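PDB 3LM7: putative 4-Hydroxy-2-oxoglutarate aldolase / 2-dehydro-3-deoxyphosphogluconate aldolase from Yersinia enterocolitica, which is of unproven function but belongs to the KDGP aldolase family, whose members are built on a TIM barrel. Local coordinates for residues A[21-26]-A[229-234]; A[89-94]-A[107-112]; A[96-101]-A[133-138]; A[126-131]-A[142-147]; A[178-183]-A[209-214]. One frame throughout, in Å; residues are numbered along the deposited sequence.

In the fold
Five contacts lie outside the centre of a TIM-barrel-like chain. Contact 1 closes the longest loop, tying the turn after strand 17-20 to the hairpin before helix 234-247, and the other four are nested within it. Contacts 2 and 3 alternate in sequence around strand 94-95, their centres about 18 Å apart. Contact 3 touches contact 4, where F99 CB packs on I131 O at 3.2 Å. Contact 4 in turn meets contact 5, with F178 lying against V126, G127 and V147. Potassium belongs to contact 5, at the subunit interface; the side chain of V147 in contact 4 is about 13 Å from it. Contacts 1 and 5 lie about 31 Å apart, centre to centre.

Contact 1: A[21-26]-A[229-234]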
# COMPACT_ATOMS: atom_id res chain seq x y z
N ALA A 21 17.82 -20.49 -2.30
CA ALA A 21 19.26 -20.56 -2.56
C ALA A 21 19.72 -22.00 -2.48
O ALA A 21 19.31 -22.72 -1.58
CB ALA A 21 20.06 -19.68 -1.57
N GLY A 22 20.60 -22.43 -3.37
CA GLY A 22 21.13 -23.79 -3.23
C GLY A 22 22.46 -23.80 -2.48
O GLY A 22 22.99 -24.88 -2.18
N SER A 23 23.01 -22.63 -2.19
CA SER A 23 24.32 -22.52 -1.51
C SER A 23 24.53 -21.06 -1.10
O SER A 23 23.79 -20.19 -1.57
CB SER A 23 25.46 -22.93 -2.47
OG SER A 23 25.67 -21.94 -3.48
N LYS A 24 25.53 -20.77 -0.28
CA LYS A 24 25.82 -19.35 0.04
C LYS A 24 26.25 -18.52 -1.16
O LYS A 24 25.80 -17.37 -1.33
CB LYS A 24 26.88 -19.27 1.16
CG LYS A 24 26.28 -19.62 2.52
CD LYS A 24 27.40 -19.88 3.53
CE LYS A 24 26.82 -20.36 4.83
NZ LYS A 24 26.55 -21.77 4.85
N ASP A 25 27.11 -19.09 -2.00
CA ASP A 25 27.55 -18.39 -3.24
C ASP A 25 26.28 -18.17 -4.09
O ASP A 25 26.13 -17.17 -4.73
CB ASP A 25 28.54 -19.22 -4.11
CG ASP A 25 29.92 -19.38 -3.48
OD1 ASP A 25 30.30 -18.50 -2.69
OD2 ASP A 25 30.61 -20.41 -3.75
N ASN A 26 25.38 -19.13 -4.11
CA ASN A 26 24.15 -18.98 -4.94
C ASN A 26 23.30 -17.84 -4.40
O ASN A 26 22.77 -17.02 -5.18
CB ASN A 26 23.38 -20.31 -5.02
CG ASN A 26 22.14 -20.24 -5.96
OD1 ASN A 26 21.10 -20.85 -5.68
ND2 ASN A 26 22.27 -19.48 -7.06
N THR A 229 22.70 -28.96 -9.90
CA THR A 229 23.42 -28.28 -8.80
C THR A 229 22.56 -27.93 -7.60
O THR A 229 23.10 -27.62 -6.53
CB THR A 229 24.09 -26.94 -9.27
OG1 THR A 229 23.07 -26.03 -9.75
CG2 THR A 229 25.08 -27.20 -10.43
N GLY A 230 21.23 -27.92 -7.79
CA GLY A 230 20.29 -27.40 -6.78
C GLY A 230 20.26 -25.87 -6.72
O GLY A 230 19.61 -25.29 -5.86
N ASN A 231 20.95 -25.21 -7.62
CA ASN A 231 21.06 -23.75 -7.55
C ASN A 231 20.05 -23.03 -8.42
O ASN A 231 19.83 -23.37 -9.61
CB ASN A 231 22.47 -23.26 -7.95
CG ASN A 231 23.56 -23.59 -6.93
OD1 ASN A 231 23.33 -23.95 -5.76
ND2 ASN A 231 24.78 -23.36 -7.35
N THR A 232 19.43 -22.01 -7.84
CA THR A 232 18.57 -21.13 -8.63
C THR A 232 19.40 -20.38 -9.67
O THR A 232 20.45 -19.81 -9.32
CB THR A 232 17.80 -20.12 -7.69
OG1 THR A 232 16.88 -20.87 -6.88
CG2 THR A 232 17.07 -19.07 -8.48
N ARG A 233 18.93 -20.37 -10.92
CA ARG A 233 19.67 -19.75 -12.01
C ARG A 233 19.67 -18.25 -11.89
O ARG A 233 18.60 -17.64 -12.02
CB ARG A 233 19.10 -20.15 -13.37
CG ARG A 233 19.31 -21.64 -13.71
CD ARG A 233 18.69 -21.97 -15.12
NE ARG A 233 18.37 -23.39 -15.18
CZ ARG A 233 17.17 -23.92 -14.97
NH1 ARG A 233 16.14 -23.16 -14.75
NH2 ARG A 233 17.03 -25.25 -15.02
N PRO A 234 20.84 -17.62 -11.67
CA PRO A 234 20.83 -16.15 -11.57
C PRO A 234 20.33 -15.50 -12.83
O PRO A 234 19.70 -14.44 -12.73
CB PRO A 234 22.29 -15.77 -11.21
CG PRO A 234 22.81 -17.06 -10.58
CD PRO A 234 22.15 -18.18 -11.29
O HOH W 1 22.79 -26.88 -4.04
O HOH W 2 27.08 -22.98 -5.30
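The side-chain amide of N26 reads the backbone of T232 at both ends, the tight part of the contact. N26 ND2 donates to T232 O at 2.9 Å, on a lone pair in the carbonyl plane, while N26 OD1 accepts from T232 N at 3.0 Å with the donor tilted 29° from its plane. A second donor, G22 N, reaches the same OD1 in plane at 2.8 Å, so the buried oxygen is gripped twice. CG of N26 stands anti to the backbone N (chi1 -176°), which carries the amide off the first turn of helix 24-33 toward strand 231-232. Over it lies the amide of N231, stacked with planes 22° apart and running the other way. S23 caps the helix, its OG accepting from N26 N.

Toward solvent the contact loosens. Water 2 connects S23 OG to N231 ND2, and water 1 joins G22 O to T229 O; G22 CA also approaches G230 O at 3.4 Å, a CA-H...O contact. T232 OG1 turns elsewhere, to L20 O. With both ends of the N26 amide engaged, its flip state is fixed, and a single side chain ties the start of the helix to the hairpin strand.

Contact 2: A[89-94]-A[107-112]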
# COMPACT_ATOMS: atom_id res chain seq x y z
N GLN A 89 15.21 -15.94 16.71
CA GLN A 89 16.66 -15.64 16.87
C GLN A 89 17.27 -14.97 15.65
O GLN A 89 18.00 -13.97 15.77
CB GLN A 89 17.44 -16.94 17.18
CG GLN A 89 16.91 -17.62 18.44
CD GLN A 89 17.82 -18.76 18.94
OE1 GLN A 89 19.07 -18.66 18.89
NE2 GLN A 89 17.20 -19.84 19.37
N VAL A 90 16.88 -15.42 14.47
CA VAL A 90 17.48 -14.86 13.27
C VAL A 90 17.01 -13.43 12.96
O VAL A 90 17.78 -12.64 12.42
CB VAL A 90 17.21 -15.79 12.07
CG1 VAL A 90 17.63 -15.10 10.74
CG2 VAL A 90 17.97 -17.11 12.28
N GLN A 91 15.74 -13.14 13.21
CA GLN A 91 15.11 -11.86 12.84
C GLN A 91 15.30 -11.54 11.37
O GLN A 91 15.89 -10.48 11.02
CB GLN A 91 15.68 -10.71 13.70
CG GLN A 91 15.42 -10.93 15.19
CD GLN A 91 13.98 -10.55 15.55
OE1 GLN A 91 13.53 -9.46 15.22
NE2 GLN A 91 13.28 -11.43 16.25
N PRO A 92 14.77 -12.39 10.48
CA PRO A 92 14.87 -12.18 9.06
C PRO A 92 13.88 -11.15 8.56
O PRO A 92 13.08 -10.59 9.38
CB PRO A 92 14.48 -13.56 8.48
CG PRO A 92 13.30 -13.95 9.39
CD PRO A 92 13.83 -13.50 10.80
N GLN A 93 13.87 -10.93 7.23
CA GLN A 93 12.87 -10.07 6.61
C GLN A 93 11.55 -10.80 6.38
O GLN A 93 10.52 -10.14 6.26
CB GLN A 93 13.35 -9.51 5.27
CG GLN A 93 14.36 -8.33 5.54
CD GLN A 93 15.04 -7.88 4.25
OE1 GLN A 93 14.67 -8.32 3.16
NE2 GLN A 93 16.09 -7.03 4.37
N HIS A 94 11.58 -12.11 6.36
CA HIS A 94 10.41 -12.87 5.90
C HIS A 94 10.37 -14.25 6.52
O HIS A 94 11.44 -14.91 6.65
CB HIS A 94 10.50 -13.04 4.35
CG HIS A 94 9.27 -13.66 3.76
ND1 HIS A 94 9.17 -15.01 3.55
CD2 HIS A 94 8.09 -13.11 3.36
CE1 HIS A 94 7.99 -15.27 2.99
NE2 HIS A 94 7.31 -14.14 2.89
N ALA A 107 4.54 -13.54 17.56
CA ALA A 107 4.79 -13.26 18.97
C ALA A 107 6.27 -13.47 19.28
O ALA A 107 6.82 -12.61 19.99
CB ALA A 107 3.96 -14.18 19.87
N LEU A 108 6.90 -14.56 18.81
CA LEU A 108 8.33 -14.75 19.09
C LEU A 108 9.23 -13.77 18.32
O LEU A 108 10.33 -13.44 18.78
CB LEU A 108 8.76 -16.17 18.80
CG LEU A 108 8.06 -17.20 19.75
CD1 LEU A 108 8.63 -18.57 19.42
CD2 LEU A 108 8.21 -16.83 21.33
N LEU A 109 8.77 -13.24 17.19
CA LEU A 109 9.55 -12.22 16.48
C LEU A 109 9.65 -10.96 17.31
O LEU A 109 10.71 -10.27 17.30
CB LEU A 109 8.95 -11.89 15.08
CG LEU A 109 9.30 -12.91 13.98
CD1 LEU A 109 8.30 -12.76 12.77
CD2 LEU A 109 10.75 -12.71 13.49
N GLY A 110 8.56 -10.64 18.01
CA GLY A 110 8.57 -9.49 18.93
C GLY A 110 8.45 -8.14 18.21
O GLY A 110 8.62 -7.08 18.83
N GLN A 111 8.13 -8.14 16.92
CA GLN A 111 7.94 -6.88 16.17
C GLN A 111 7.08 -7.27 14.96
O GLN A 111 6.97 -8.47 14.60
CB GLN A 111 9.30 -6.16 15.74
CG GLN A 111 10.44 -7.12 15.34
CD GLN A 111 10.28 -7.74 13.90
OE1 GLN A 111 9.50 -7.30 13.11
NE2 GLN A 111 11.04 -8.74 13.63
N HIS A 112 6.48 -6.26 14.34
CA HIS A 112 5.61 -6.48 13.18
C HIS A 112 6.25 -6.11 11.84
O HIS A 112 5.56 -6.11 10.83
CB HIS A 112 4.32 -5.67 13.33
CG HIS A 112 3.15 -6.26 12.60
ND1 HIS A 112 2.33 -7.23 13.14
CD2 HIS A 112 2.64 -5.99 11.36
CE1 HIS A 112 1.38 -7.55 12.26
NE2 HIS A 112 1.54 -6.80 11.18
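Q91 meets L109 and Q111 through its side-chain amide, just where helix 80-90 gives out. The helix runs through Q89 and V90, which pack against helix 50-63, and Q91 then leaves it with positive phi. Its side chain is folded at chi2, which swings the amide round to the end of the neighbouring helix 102-109. There NE2 donates to L109 O at 3.0 Å, with an N-H...O angle of 163°; the approach is in the carbonyl plane, on a lone pair, and the acceptor lies in the plane of the Q91 amide. The same nitrogen also bonds back to Q88 O, so its two partners are a carbonyl from each helix end.

The other end of the amide faces Q111. Q111 NE2 reaches Q91 OE1 at 3.0 Å from above the carbonyl plane, 38° out of it, and the two amides are turned 79° apart. That nitrogen is shared with T114 OG1, and the Q111 chain, itself bent at chi2, comes in from the opposite direction. These are the C-terminal ends of two successive helices of a TIM-barrel-like fold, each followed by a short connection into a parallel strand, 94-95 and 115-120 respectively.

Next along the chain, the P92 ring crosses the L109 side chain at about a right angle, P92 CD 4.2 Å from L109 CD2. L109 also packs on V116, and P92 on L68 and V70, which takes this apolar patch down onto the sheet. Q93, still in the loop, bonds through its backbone to V115, and H94 opens strand 94-95.

Contact 3: A[96-101]-A[133-138]; sequences NQVFTG and TGPLSS
The two loops come together without any regular pairing, closest at T100 and G134, whose CA atoms are 5.3 Å apart, and a single hydrogen bond crosses between them, from F99 N to T133 OG1. That bond is 3.1 Å long and nearly straight, with an N-H...O angle of 170°. T133 holds its hydroxyl between its backbone N and carbonyl carbon (chi1 56°), where it can face F99 while also bonding to L119 O, so the oxygen links three parts of the chain.

V98 rides over the same residue: its CB and CG1 lie against T133 O, with CB at 3.3 Å, and its CG2 meets G134 CA at 3.7 Å. Beyond it T100 points its OG1 at G134, coming to 3.0 Å of G134 CA, while its methyl CG2 faces S137 OG. S137 OG accepts from G134 N, which holds the bend of the 133-138 loop, and S138 N closes back onto G134 O.

On its own side the 96-101 loop is braced by the V98 N bond to Q97 OE1 and by the turn from V98 O to G101 N. The F99 ring leads away from the contact to pack on M153 and L154 of helix 147-156, and V98 also touches S80 at the start of helix 80-90. The contact thus joins the loop after strand 94-95 to the long excursion between strands 128-130 and 144-146.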
# COMPACT_ATOMS: atom_id res chain seq x y z
N ASN A 96 8.05 -18.00 6.32
CA ASN A 96 6.97 -18.78 5.77
C ASN A 96 6.31 -19.51 6.94
O ASN A 96 7.00 -20.25 7.67
CB ASN A 96 7.49 -19.85 4.81
CG ASN A 96 7.93 -19.25 3.45
OD1 ASN A 96 7.10 -18.97 2.57
ND2 ASN A 96 9.22 -19.01 3.33
N GLN A 97 4.99 -19.42 7.06
CA GLN A 97 4.30 -20.23 8.08
C GLN A 97 3.05 -20.92 7.51
O GLN A 97 2.49 -20.48 6.51
CB GLN A 97 3.86 -19.41 9.33
CG GLN A 97 4.90 -19.41 10.50
CD GLN A 97 5.12 -20.82 11.05
OE1 GLN A 97 4.44 -21.77 10.66
NE2 GLN A 97 6.16 -20.97 11.86
N VAL A 98 2.58 -21.97 8.22
CA VAL A 98 1.23 -22.52 8.01
C VAL A 98 0.25 -21.72 8.88
O VAL A 98 0.65 -20.98 9.77
CB VAL A 98 1.16 -24.03 8.29
CG1 VAL A 98 2.08 -24.73 7.25
CG2 VAL A 98 1.52 -24.39 9.74
N PHE A 99 -1.04 -21.86 8.61
CA PHE A 99 -2.04 -20.95 9.17
C PHE A 99 -1.92 -20.99 10.71
O PHE A 99 -2.04 -19.94 11.38
CB PHE A 99 -3.43 -21.43 8.67
CG PHE A 99 -4.59 -20.60 9.15
CD1 PHE A 99 -5.04 -19.55 8.38
CD2 PHE A 99 -5.22 -20.89 10.40
CE1 PHE A 99 -6.13 -18.73 8.82
CE2 PHE A 99 -6.28 -20.08 10.86
CZ PHE A 99 -6.76 -19.02 10.04
N THR A 100 -1.65 -22.18 11.26
CA THR A 100 -1.71 -22.36 12.72
C THR A 100 -0.37 -21.99 13.37
O THR A 100 -0.20 -22.14 14.56
CB THR A 100 -1.99 -23.87 13.03
OG1 THR A 100 -1.09 -24.70 12.23
CG2 THR A 100 -3.43 -24.21 12.66
N GLY A 101 0.59 -21.54 12.57
CA GLY A 101 1.89 -21.14 13.10
C GLY A 101 2.14 -19.64 13.05
O GLY A 101 3.14 -19.15 13.64
N THR A 133 -4.03 -26.11 7.75
CA THR A 133 -2.79 -26.43 7.06
C THR A 133 -1.65 -26.66 8.08
O THR A 133 -0.49 -26.78 7.69
CB THR A 133 -2.40 -25.31 6.05
OG1 THR A 133 -2.33 -24.05 6.76
CG2 THR A 133 -3.54 -25.14 4.99
N GLY A 134 -1.99 -26.78 9.36
CA GLY A 134 -0.98 -27.11 10.37
C GLY A 134 -0.74 -28.62 10.45
O GLY A 134 -1.34 -29.38 9.73
N PRO A 135 0.22 -29.05 11.26
CA PRO A 135 0.66 -30.46 11.22
C PRO A 135 -0.45 -31.45 11.56
O PRO A 135 -0.61 -32.45 10.83
CB PRO A 135 1.79 -30.54 12.25
CG PRO A 135 1.87 -29.23 12.90
CD PRO A 135 1.09 -28.20 12.07
N LEU A 136 -1.18 -31.24 12.66
CA LEU A 136 -2.33 -32.15 12.96
C LEU A 136 -3.54 -31.81 12.08
O LEU A 136 -4.22 -32.71 11.56
CB LEU A 136 -2.79 -32.03 14.44
CG LEU A 136 -1.64 -32.41 15.39
CD1 LEU A 136 -2.04 -32.14 16.80
CD2 LEU A 136 -1.29 -33.91 15.29
N SER A 137 -3.82 -30.52 11.92
CA SER A 137 -5.10 -30.12 11.23
C SER A 137 -5.06 -30.50 9.75
O SER A 137 -6.11 -30.81 9.19
CB SER A 137 -5.39 -28.57 11.40
OG SER A 137 -4.22 -27.75 11.04
N SER A 138 -3.87 -30.51 9.13
CA SER A 138 -3.76 -30.98 7.73
C SER A 138 -4.22 -32.42 7.56
O SER A 138 -4.53 -32.85 6.43
CB SER A 138 -2.30 -30.81 7.21
OG SER A 138 -1.42 -31.67 7.92

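Contact 4: A[126-131]-A[142-147]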
# COMPACT_ATOMS: atom_id res chain seq x y z
N VAL A 126 -14.43 -20.75 -5.84
CA VAL A 126 -14.12 -19.35 -5.73
C VAL A 126 -14.78 -18.72 -4.49
O VAL A 126 -16.02 -18.90 -4.22
CB VAL A 126 -14.55 -18.61 -7.04
CG1 VAL A 126 -14.37 -17.10 -6.85
CG2 VAL A 126 -13.70 -19.12 -8.26
N GLY A 127 -13.97 -17.96 -3.77
CA GLY A 127 -14.34 -17.32 -2.51
C GLY A 127 -14.12 -18.09 -1.21
O GLY A 127 -14.36 -17.54 -0.11
N TYR A 128 -13.66 -19.33 -1.31
CA TYR A 128 -13.52 -20.24 -0.15
C TYR A 128 -12.12 -20.87 -0.12
O TYR A 128 -11.67 -21.39 -1.16
CB TYR A 128 -14.62 -21.37 -0.15
CG TYR A 128 -15.96 -20.72 0.04
CD1 TYR A 128 -16.49 -20.46 1.31
CD2 TYR A 128 -16.66 -20.24 -1.09
CE1 TYR A 128 -17.74 -19.76 1.45
CE2 TYR A 128 -17.86 -19.51 -0.97
CZ TYR A 128 -18.40 -19.30 0.29
OH TYR A 128 -19.59 -18.63 0.30
N VAL A 129 -11.46 -20.86 1.05
CA VAL A 129 -10.12 -21.34 1.16
C VAL A 129 -9.97 -22.34 2.33
O VAL A 129 -10.71 -22.27 3.33
CB VAL A 129 -9.13 -20.18 1.41
CG1 VAL A 129 -8.80 -19.40 0.13
CG2 VAL A 129 -9.60 -19.27 2.66
N LYS A 130 -8.99 -23.23 2.21
CA LYS A 130 -8.74 -24.26 3.26
C LYS A 130 -7.67 -23.70 4.18
O LYS A 130 -6.64 -23.17 3.71
CB LYS A 130 -8.26 -25.50 2.60
CG LYS A 130 -7.67 -26.53 3.57
CD LYS A 130 -7.26 -27.81 2.75
CE LYS A 130 -6.34 -28.68 3.58
NZ LYS A 130 -6.20 -30.07 2.96
N ILE A 131 -7.93 -23.75 5.47
CA ILE A 131 -7.04 -23.12 6.47
C ILE A 131 -6.50 -24.10 7.47
O ILE A 131 -5.72 -23.71 8.33
CB ILE A 131 -7.71 -21.88 7.26
CG1 ILE A 131 -8.96 -22.36 8.04
CG2 ILE A 131 -8.25 -20.83 6.28
CD1 ILE A 131 -9.55 -21.27 8.98
N ASP A 142 -11.06 -31.04 6.03
CA ASP A 142 -10.69 -29.66 5.73
C ASP A 142 -11.54 -28.62 6.43
O ASP A 142 -12.78 -28.76 6.52
CB ASP A 142 -10.78 -29.41 4.22
CG ASP A 142 -9.82 -30.24 3.45
OD1 ASP A 142 -8.88 -30.84 4.00
OD2 ASP A 142 -10.03 -30.30 2.24
N ALA A 143 -10.87 -27.59 6.94
CA ALA A 143 -11.57 -26.39 7.43
C ALA A 143 -11.62 -25.42 6.27
O ALA A 143 -10.55 -24.91 5.82
CB ALA A 143 -10.80 -25.78 8.59
N ILE A 144 -12.82 -25.17 5.77
CA ILE A 144 -13.00 -24.28 4.56
C ILE A 144 -13.83 -23.08 4.98
O ILE A 144 -14.93 -23.22 5.60
CB ILE A 144 -13.75 -25.06 3.41
CG1 ILE A 144 -12.92 -26.26 3.02
CG2 ILE A 144 -14.21 -24.12 2.23
CD1 ILE A 144 -13.76 -27.42 2.61
N VAL A 145 -13.34 -21.89 4.64
CA VAL A 145 -13.93 -20.68 5.19
C VAL A 145 -13.89 -19.61 4.13
O VAL A 145 -13.20 -19.72 3.13
CB VAL A 145 -13.22 -20.19 6.49
CG1 VAL A 145 -13.05 -21.32 7.51
CG2 VAL A 145 -11.80 -19.53 6.15
N PRO A 146 -14.66 -18.55 4.34
CA PRO A 146 -14.66 -17.49 3.34
C PRO A 146 -13.31 -16.81 3.30
O PRO A 146 -12.65 -16.66 4.32
CB PRO A 146 -15.75 -16.52 3.86
CG PRO A 146 -16.69 -17.45 4.73
CD PRO A 146 -15.77 -18.50 5.31
N VAL A 147 -12.89 -16.38 2.11
CA VAL A 147 -11.61 -15.66 1.96
C VAL A 147 -11.50 -14.48 2.94
O VAL A 147 -10.44 -14.35 3.62
CB VAL A 147 -11.34 -15.23 0.48
CG1 VAL A 147 -10.11 -14.29 0.36
CG2 VAL A 147 -11.22 -16.54 -0.41
O HOH W 3 -7.55 -30.45 0.51
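K130 sets CG anti to its backbone N (chi1 167°) and stays extended to its tip, which brings NZ alongside D142; the D142 carboxylate, with CG beside its own N (chi1 -64°), turns back to meet it. NZ lies 3.0 Å from D142 OD1 in a salt bridge, reaching the oxygen from above the carboxylate plane, 52° out of it. Water 3 completes a ring by accepting from NZ and donating to OD2, while the CD and CE methylenes of the lysine lie against the carboxylate.

Between the strands the backbone does most of the work. V129 and V145 form a hydrogen-bonded pair, V129 N to V145 O at 2.9 Å and V145 N to V129 O at 3.0 Å; I131 N to A143 O and V147 N to G127 O extend the ladder at its two ends. Y128 with P146 and K130 with I144 are the non-hydrogen-bonded pairs, their CA hydrogens directed at carbonyl oxygens across the gap.

V129 and V145 share the inward face, where I131 CG2 touches V145 CG2 at 3.8 Å and V129 CG1 meets V147 CG2, and this layer packs on A150 of helix 147-156 and I120 of strand 115-120. On the face of K130 and I144, the I144 CG2 rests on Y128 CB at 3.7 Å. The Y128 and P146 side chains diverge and touch through Y128 CE1 and P146 CG. Such a two-stranded antiparallel ribbon, its strands joined by residues 131-143, a loop with a short 3-10 segment, is an excursion between barrel strand 115-120 and the following helix.

Contact 5: A[178-183]-A[209-214]; sequences FVAEAC and LDAGVT. With K (potassium ion), chain E.
A potassium ion on the subunit interface lies beside this contact, in which helix 173-185 packs on the end of helix 201-211 within a TIM-barrel-like fold. The second helix ends in a Schellman motif, with G212 as its positive-phi C-prime residue, and the turn that follows sends V213 back against the first helix. A211 O binds the ion at 2.6 Å, and A211 O of the second subunit binds it too. Four waters of this subunit's contact, 4, 6, 7 and 8, are also ligands, and two of them are held by backbone carbonyls: water 4 donates to E181 O, water 6 to D210 O.

No direct hydrogen bond joins the two segments, and the packing is apolar. A211 CB points toward the first helix and packs against it, 3.7 Å from A180 CB and 3.6 Å from A180 C, so the small side chains allow the backbones to come as close as 4.9 Å between the CA atoms of E181 and A211. V213, with CG1 anti to its backbone N (chi1 -177°), directs CG2 at the helix, where it rests on A180 O and reaches C183 CB at 4.1 Å. A180 and V213 both go on to touch L190 of strand 189-192, which backs this layer.

E181 starts away from the second segment, but its chain bends at chi2 and brings the carboxylate back over A211. The end of that chain comes near the metal without ligating it, E181 OE1 standing 3.6 Å from the potassium ion.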
# COMPACT_ATOMS: atom_id res chain seq x y z
N PHE A 178 -9.90 -13.91 -7.13
CA PHE A 178 -10.80 -13.55 -6.04
C PHE A 178 -9.98 -13.21 -4.80
O PHE A 178 -10.30 -12.24 -4.12
CB PHE A 178 -11.77 -14.71 -5.74
CG PHE A 178 -12.87 -14.31 -4.76
CD1 PHE A 178 -14.12 -13.95 -5.21
CD2 PHE A 178 -12.62 -14.31 -3.38
CE1 PHE A 178 -15.13 -13.57 -4.26
CE2 PHE A 178 -13.64 -13.95 -2.44
CZ PHE A 178 -14.87 -13.59 -2.88
N VAL A 179 -9.02 -14.04 -4.46
CA VAL A 179 -8.15 -13.79 -3.26
C VAL A 179 -7.44 -12.44 -3.40
O VAL A 179 -7.33 -11.68 -2.42
CB VAL A 179 -7.16 -14.94 -3.07
CG1 VAL A 179 -6.07 -14.64 -2.03
CG2 VAL A 179 -7.94 -16.27 -2.61
N ALA A 180 -6.91 -12.19 -4.61
CA ALA A 180 -6.25 -10.93 -4.91
C ALA A 180 -7.18 -9.73 -4.68
O ALA A 180 -6.79 -8.73 -4.03
CB ALA A 180 -5.68 -10.96 -6.35
N GLU A 181 -8.43 -9.82 -5.15
CA GLU A 181 -9.39 -8.68 -4.95
C GLU A 181 -9.73 -8.47 -3.47
O GLU A 181 -9.80 -7.32 -3.01
CB GLU A 181 -10.65 -8.89 -5.76
CG GLU A 181 -10.24 -9.39 -7.10
CD GLU A 181 -10.74 -8.62 -8.21
OE1 GLU A 181 -10.42 -7.38 -8.14
OE2 GLU A 181 -11.40 -9.26 -9.13
N ALA A 182 -9.82 -9.60 -2.74
CA ALA A 182 -10.11 -9.54 -1.31
C ALA A 182 -8.88 -8.98 -0.52
O ALA A 182 -9.04 -8.13 0.41
CB ALA A 182 -10.52 -10.99 -0.82
N CYS A 183 -7.67 -9.34 -0.93
CA CYS A 183 -6.48 -8.76 -0.26
C CYS A 183 -6.44 -7.25 -0.51
O CYS A 183 -6.14 -6.50 0.38
CB CYS A 183 -5.18 -9.37 -0.81
SG CYS A 183 -4.92 -11.14 -0.17
N LEU A 209 -1.51 -7.13 -9.24
CA LEU A 209 -1.38 -5.68 -9.37
C LEU A 209 -2.69 -5.06 -9.86
O LEU A 209 -3.08 -4.01 -9.36
CB LEU A 209 -0.25 -5.32 -10.36
CG LEU A 209 1.15 -5.79 -9.98
CD1 LEU A 209 2.18 -5.46 -11.15
CD2 LEU A 209 1.62 -5.12 -8.64
N ASP A 210 -3.39 -5.70 -10.82
CA ASP A 210 -4.65 -5.13 -11.35
C ASP A 210 -5.75 -5.12 -10.28
O ASP A 210 -6.55 -4.20 -10.28
CB ASP A 210 -5.18 -5.91 -12.56
CG ASP A 210 -4.33 -5.69 -13.83
OD1 ASP A 210 -3.42 -4.82 -13.86
OD2 ASP A 210 -4.57 -6.43 -14.79
N ALA A 211 -5.75 -6.13 -9.38
CA ALA A 211 -6.65 -6.15 -8.20
C ALA A 211 -6.36 -5.02 -7.20
O ALA A 211 -7.30 -4.50 -6.53
CB ALA A 211 -6.58 -7.54 -7.49
N GLY A 212 -5.11 -4.56 -7.16
CA GLY A 212 -4.72 -3.44 -6.29
C GLY A 212 -3.95 -3.94 -5.04
O GLY A 212 -3.77 -3.20 -4.07
N VAL A 213 -3.48 -5.20 -5.07
CA VAL A 213 -2.70 -5.69 -3.92
C VAL A 213 -1.43 -4.82 -3.68
O VAL A 213 -0.64 -4.63 -4.60
CB VAL A 213 -2.31 -7.19 -4.05
CG1 VAL A 213 -1.57 -7.66 -2.80
CG2 VAL A 213 -3.56 -8.04 -4.30
N THR A 214 -1.27 -4.32 -2.46
CA THR A 214 -0.22 -3.37 -2.12
C THR A 214 1.20 -3.97 -2.15
O THR A 214 2.13 -3.29 -2.63
CB THR A 214 -0.52 -2.76 -0.76
OG1 THR A 214 -1.81 -2.13 -0.89
CG2 THR A 214 0.48 -1.63 -0.48
K K E . -9.85 -3.97 -7.04
O HOH W 4 -10.63 -4.98 -4.37
O HOH W 5 -3.23 -4.89 -0.40
O HOH W 6 -8.82 -2.71 -9.50
O HOH W 7 -12.87 -3.66 -7.36
O HOH W 8 -10.08 -5.50 -9.40